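Local coordinates for putative oxidoreductase (Bacteroides fragilis NCTC 9343, PDB 3EOF), which binds flavin mononucleotide and, as a member of the nitroreductase family, probably acts as a flavin-dependent oxidoreductase, at residues L43-T49 against V74-D80; A107-L111 against P153-V157. All coordinates share one frame; numbering follows the deposited sequence.

Interaction 1. Residues L43-T49 against V74-D80; sequences LYSVVVT and VLTFCAD
The carboxylate of Asp80 swings out opposite its amide N (chi1 -176°) and OG of Ser45 lies anti to its own carbonyl carbon (chi1 -77°), so that the two polar groups converge at the Ser45/Asp80 end of the paired strands 44-49 and 74-80. Ser45 OG donates to Asp80 OD2 over a very short 2.5 Å. The carboxylate is gripped further: OD1 caps Arg83 N in the turn that leads into the next helix, and OD2 also bonds Tyr183 OH of the second subunit.

The strands run antiparallel (151°), and paired bonds at Ser45/Cys78, Val47/Thr76 and Thr49/Val74 set the register. Beyond them, Asp80 N reaches Leu43 O at 2.8 Å from well above the carbonyl plane, unlike the regular bonds. On the face of Val46, Val48, Leu75 and Phe77, Leu75 CD2 lies 3.5 Å from Val48 CG2. Val46 lies beside Phe77 and points the same way, its CG2 3.8 Å from Phe77 CD2 while CG1 stands over the rim of one ring face. On the Thr49 and Thr76 face, a water donates to Val47 O (2.9 Å) and Thr49 OG1 (2.6 Å) and bonds Thr76 OG1.

Helices 22-32 and 100-123 pack against the Leu75 face; strand 151-160 continues the sheet beyond 74-80, and a parallel strand of the second subunit extends it beyond 44-49.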
loop_
_atom_site.group_PDB
_atom_site.type_symbol
_atom_site.label_atom_id
_atom_site.label_comp_id
_atom_site.label_asym_id
_atom_site.label_seq_id
_atom_site.Cartn_x
_atom_site.Cartn_y
_atom_site.Cartn_z
ATOM N N LEU A 43 -7.880 -2.101 -9.165
ATOM C CA LEU A 43 -8.835 -2.542 -8.142
ATOM C C LEU A 43 -9.137 -1.544 -7.019
ATOM O O LEU A 43 -9.097 -1.878 -5.799
ATOM C CB LEU A 43 -8.305 -3.855 -7.561
ATOM C CG LEU A 43 -8.028 -4.980 -8.553
ATOM C CD1 LEU A 43 -7.194 -6.101 -7.882
ATOM C CD2 LEU A 43 -9.303 -5.485 -9.142
ATOM N N TYR A 44 -9.514 -0.342 -7.439
ATOM C CA TYR A 44 -9.738 0.757 -6.533
ATOM C C TYR A 44 -10.693 1.764 -7.111
ATOM O O TYR A 44 -10.931 1.821 -8.325
ATOM C CB TYR A 44 -8.399 1.488 -6.259
ATOM C CG TYR A 44 -7.569 1.769 -7.506
ATOM C CD1 TYR A 44 -7.822 2.874 -8.294
ATOM C CD2 TYR A 44 -6.564 0.906 -7.923
ATOM C CE1 TYR A 44 -7.086 3.127 -9.442
ATOM C CE2 TYR A 44 -5.832 1.154 -9.100
ATOM C CZ TYR A 44 -6.096 2.282 -9.827
ATOM O OH TYR A 44 -5.382 2.587 -10.962
ATOM N N SER A 45 -11.250 2.554 -6.208
ATOM C CA SER A 45 -12.048 3.703 -6.534
ATOM C C SER A 45 -11.586 4.737 -5.540
ATOM O O SER A 45 -11.089 4.403 -4.482
ATOM C CB SER A 45 -13.536 3.440 -6.358
ATOM O OG SER A 45 -14.006 2.672 -7.442
ATOM N N VAL A 46 -11.753 5.990 -5.913
ATOM C CA VAL A 46 -11.405 7.130 -5.096
ATOM C C VAL A 46 -12.651 7.990 -4.956
ATOM O O VAL A 46 -13.190 8.533 -5.962
ATOM C CB VAL A 46 -10.279 7.989 -5.756
ATOM C CG1 VAL A 46 -9.846 9.152 -4.782
ATOM C CG2 VAL A 46 -9.072 7.114 -6.192
ATOM N N VAL A 47 -13.138 8.127 -3.723
ATOM C CA VAL A 47 -14.204 9.044 -3.462
ATOM C C VAL A 47 -13.567 10.392 -3.112
ATOM O O VAL A 47 -12.744 10.499 -2.186
ATOM C CB VAL A 47 -15.144 8.584 -2.337
ATOM C CG1 VAL A 47 -16.232 9.580 -2.191
ATOM C CG2 VAL A 47 -15.715 7.223 -2.664
ATOM N N VAL A 48 -13.945 11.410 -3.882
ATOM C CA VAL A 48 -13.491 12.798 -3.719
ATOM C C VAL A 48 -14.586 13.568 -2.968
ATOM O O VAL A 48 -15.697 13.687 -3.453
ATOM C CB VAL A 48 -13.221 13.478 -5.080
ATOM C CG1 VAL A 48 -12.819 14.967 -4.891
ATOM C CG2 VAL A 48 -12.137 12.674 -5.883
ATOM N N THR A 49 -14.239 14.014 -1.753
ATOM C CA THR A 49 -15.054 14.820 -0.867
ATOM C C THR A 49 -14.575 16.279 -0.775
ATOM O O THR A 49 -13.520 16.570 -0.263
ATOM C CB THR A 49 -15.039 14.194 0.500
ATOM O OG1 THR A 49 -15.565 12.864 0.365
ATOM C CG2 THR A 49 -15.806 15.025 1.531
ATOM N N VAL A 74 -10.711 15.896 0.578
ATOM C CA VAL A 74 -10.556 14.670 1.362
ATOM C C VAL A 74 -10.782 13.551 0.362
ATOM O O VAL A 74 -11.813 13.511 -0.319
ATOM C CB VAL A 74 -11.563 14.577 2.544
ATOM C CG1 VAL A 74 -11.353 13.294 3.348
ATOM C CG2 VAL A 74 -11.397 15.799 3.418
ATOM N N LEU A 75 -9.783 12.686 0.226
ATOM C CA LEU A 75 -9.839 11.571 -0.706
ATOM C C LEU A 75 -9.860 10.285 0.034
ATOM O O LEU A 75 -8.956 10.039 0.809
ATOM C CB LEU A 75 -8.617 11.556 -1.595
ATOM C CG LEU A 75 -8.377 12.753 -2.499
ATOM C CD1 LEU A 75 -7.037 12.529 -3.174
ATOM C CD2 LEU A 75 -9.516 12.935 -3.531
ATOM N N THR A 76 -10.925 9.500 -0.165
ATOM C CA THR A 76 -11.068 8.163 0.419
ATOM C C THR A 76 -10.710 7.159 -0.668
ATOM O O THR A 76 -11.460 7.003 -1.643
ATOM C CB THR A 76 -12.482 7.922 0.973
ATOM O OG1 THR A 76 -12.786 8.927 1.955
ATOM C CG2 THR A 76 -12.598 6.527 1.607
ATOM N N PHE A 77 -9.526 6.541 -0.524
ATOM C CA PHE A 77 -9.055 5.482 -1.422
ATOM C C PHE A 77 -9.667 4.127 -1.014
ATOM O O PHE A 77 -9.394 3.591 0.058
ATOM C CB PHE A 77 -7.543 5.429 -1.409
ATOM C CG PHE A 77 -6.906 6.672 -1.938
ATOM C CD1 PHE A 77 -6.604 7.733 -1.089
ATOM C CD2 PHE A 77 -6.606 6.786 -3.281
ATOM C CE1 PHE A 77 -6.023 8.861 -1.556
ATOM C CE2 PHE A 77 -6.030 7.909 -3.759
ATOM C CZ PHE A 77 -5.736 8.976 -2.877
ATOM N N CYS A 78 -10.492 3.578 -1.901
ATOM C CA CYS A 78 -11.191 2.330 -1.668
ATOM C C CYS A 78 -10.729 1.155 -2.529
ATOM O O CYS A 78 -10.534 1.304 -3.754
ATOM C CB CYS A 78 -12.678 2.536 -1.961
ATOM S SG CYS A 78 -13.376 3.888 -1.058
ATOM N N ALA A 79 -10.549 0.014 -1.861
ATOM C CA ALA A 79 -10.317 -1.274 -2.506
ATOM C C ALA A 79 -11.633 -1.499 -3.257
ATOM O O ALA A 79 -12.679 -1.306 -2.698
ATOM C CB ALA A 79 -10.091 -2.358 -1.452
ATOM N N ASP A 80 -11.587 -1.874 -4.524
ATOM C CA ASP A 80 -12.819 -2.023 -5.307
ATOM C C ASP A 80 -12.685 -3.174 -6.284
ATOM O O ASP A 80 -11.947 -3.094 -7.275
ATOM C CB ASP A 80 -13.101 -0.707 -6.037
ATOM C CG ASP A 80 -14.415 -0.680 -6.811
ATOM O OD1 ASP A 80 -14.866 -1.724 -7.270
ATOM O OD2 ASP A 80 -14.967 0.436 -7.003
HETATM O O HOH W 1 -13.739 11.006 0.511
#

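Interaction 2. Residues A107-L111 against P153-V157; sequences AMDTL and PITTV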
loop_
_atom_site.group_PDB
_atom_site.type_symbol
_atom_site.label_atom_id
_atom_site.label_comp_id
_atom_site.label_asym_id
_atom_site.label_seq_id
_atom_site.Cartn_x
_atom_site.Cartn_y
_atom_site.Cartn_z
ATOM N N ALA A 107 -6.572 -3.954 -1.933
ATOM C CA ALA A 107 -5.957 -3.051 -0.949
ATOM C C ALA A 107 -4.587 -2.589 -1.422
ATOM O O ALA A 107 -4.237 -1.412 -1.325
ATOM C CB ALA A 107 -5.817 -3.724 0.363
HETATM N N MSE A 108 -3.797 -3.533 -1.857
HETATM C CA MSE A 108 -2.478 -3.205 -2.363
HETATM C C MSE A 108 -2.558 -2.323 -3.544
HETATM O O MSE A 108 -1.734 -1.422 -3.678
HETATM C CB MSE A 108 -1.679 -4.443 -2.709
HETATM C CG MSE A 108 -1.373 -5.277 -1.461
HETATM SE SE MSE A 108 -0.077 -6.749 -1.767
HETATM C CE MSE A 108 -1.121 -7.889 -2.931
ATOM N N ASP A 109 -3.488 -2.600 -4.448
ATOM C CA ASP A 109 -3.620 -1.762 -5.656
ATOM C C ASP A 109 -3.906 -0.348 -5.227
ATOM O O ASP A 109 -3.375 0.608 -5.743
ATOM C CB ASP A 109 -4.762 -2.240 -6.576
ATOM C CG ASP A 109 -4.290 -2.986 -7.835
ATOM O OD1 ASP A 109 -3.198 -3.631 -7.831
ATOM O OD2 ASP A 109 -5.090 -2.938 -8.842
ATOM N N THR A 110 -4.762 -0.254 -4.231
ATOM C CA THR A 110 -5.257 0.999 -3.717
ATOM C C THR A 110 -4.226 1.835 -2.987
ATOM O O THR A 110 -4.289 3.059 -3.037
ATOM C CB THR A 110 -6.444 0.715 -2.762
ATOM O OG1 THR A 110 -7.404 -0.099 -3.443
ATOM C CG2 THR A 110 -7.119 1.977 -2.292
ATOM N N LEU A 111 -3.350 1.169 -2.247
ATOM C CA LEU A 111 -2.331 1.830 -1.464
ATOM C C LEU A 111 -1.242 2.348 -2.395
ATOM O O LEU A 111 -0.678 3.396 -2.141
ATOM C CB LEU A 111 -1.769 0.916 -0.408
ATOM C CG LEU A 111 -2.778 0.736 0.740
ATOM C CD1 LEU A 111 -2.448 -0.518 1.531
ATOM C CD2 LEU A 111 -2.744 1.949 1.575
ATOM N N PRO A 153 -13.165 0.883 2.277
ATOM C CA PRO A 153 -12.264 2.019 2.404
ATOM C C PRO A 153 -10.951 1.601 3.037
ATOM O O PRO A 153 -10.939 0.956 4.095
ATOM C CB PRO A 153 -13.023 2.950 3.322
ATOM C CG PRO A 153 -13.775 2.041 4.213
ATOM C CD PRO A 153 -14.227 0.933 3.317
ATOM N N ILE A 154 -9.854 1.889 2.332
ATOM C CA ILE A 154 -8.514 1.488 2.766
ATOM C C ILE A 154 -7.852 2.612 3.542
ATOM O O ILE A 154 -7.506 2.445 4.723
ATOM C CB ILE A 154 -7.624 1.032 1.562
ATOM C CG1 ILE A 154 -8.223 -0.259 0.966
ATOM C CG2 ILE A 154 -6.162 0.747 1.981
ATOM C CD1 ILE A 154 -8.422 -1.383 1.952
ATOM N N THR A 155 -7.627 3.734 2.886
ATOM C CA THR A 155 -7.103 4.898 3.587
ATOM C C THR A 155 -7.720 6.197 3.039
ATOM O O THR A 155 -8.349 6.192 1.990
ATOM C CB THR A 155 -5.597 4.992 3.596
ATOM O OG1 THR A 155 -5.211 6.005 4.552
ATOM C CG2 THR A 155 -5.098 5.328 2.218
ATOM N N THR A 156 -7.538 7.279 3.803
ATOM C CA THR A 156 -8.068 8.585 3.491
ATOM C C THR A 156 -6.947 9.566 3.585
ATOM O O THR A 156 -6.130 9.466 4.486
ATOM C CB THR A 156 -9.165 8.990 4.487
ATOM O OG1 THR A 156 -10.145 7.945 4.491
ATOM C CG2 THR A 156 -9.813 10.341 4.049
ATOM N N VAL A 157 -6.898 10.483 2.623
ATOM C CA VAL A 157 -5.890 11.504 2.572
ATOM C C VAL A 157 -6.543 12.859 2.471
ATOM O O VAL A 157 -7.351 13.112 1.575
ATOM C CB VAL A 157 -4.996 11.280 1.370
ATOM C CG1 VAL A 157 -3.998 12.417 1.134
ATOM C CG2 VAL A 157 -4.277 9.951 1.523
#
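A helix lying on a beta sheet defines this contact: Ala107, Thr110 and Leu111, on one side of helix 100-123 in the nitroreductase domain, receive Ile154 of strand 151-160. The local axes run nearly parallel, 12° apart, and approach to 8.7 Å. No hydrogen bond crosses between the segments, so the join consists of apolar branches.

Ile154 spreads its two branches over the helix. Its CG1, anti to the carbonyl carbon (chi1 -66°), carries CD1 to the methyl of Ala107, with Ile154 CD1 and Ala107 CB 3.8 Å apart. The Ile154 and Leu111 side chains cross at about a right angle, with the other branch, CG2, against the fork: Ile154 CG2 is 3.6 Å from Leu111 CG and equally close to Leu111 CD2. Thr110 CG2 completes the set, 4.0 Å from Ile154 CB.

The strand departs from regular pairing at just this point. Ile154 and Thr155 together face Phe77 of strand 73-80, forming a classic beta bulge, and the CB atoms of both are directed toward the helix. Thr155 therefore adds a looser contact, its CG2 lying 4.2 Å from Leu111 CD2. The hydroxyl of Thr110 takes no part in this apolar patch; its OG1 bonds Ala106 O within the helix and, weakly, Cys78 O.

Asp109, on another side of the same helical turn, belongs to an FMN pocket. Its OD1 accepts Met38 N, while OD2 bonds Thr37 OG1 and Leu43 N, so both carboxylate oxygens are engaged. Leu111 also packs on Leu111 of the second subunit, and the side chain of Thr155 lies about 5 Å from a bound FMN.

Overall arrangement
Interaction 1 closes before interaction 2 opens along the chain, yet their centres lie only 7 Å apart. Strands 73-80 and 151-160 are neighbours in one four-stranded antiparallel sheet, ordered 44-49, 73-80, 151-160, 127-131, so interaction 1 joins its first two strands and interaction 2 sets helix 100-123 against the third. The join is probably made by hydrogen bonds from Val157 N to Leu75 O and from Phe77 N to Thr155 O, both 2.8 Å. Helix 100-123 is also tied to the residue just before strand 44-49. Both contacts reach the second subunit and lie near bound FMN, linking the core sheet, dimer interface and flavin sites.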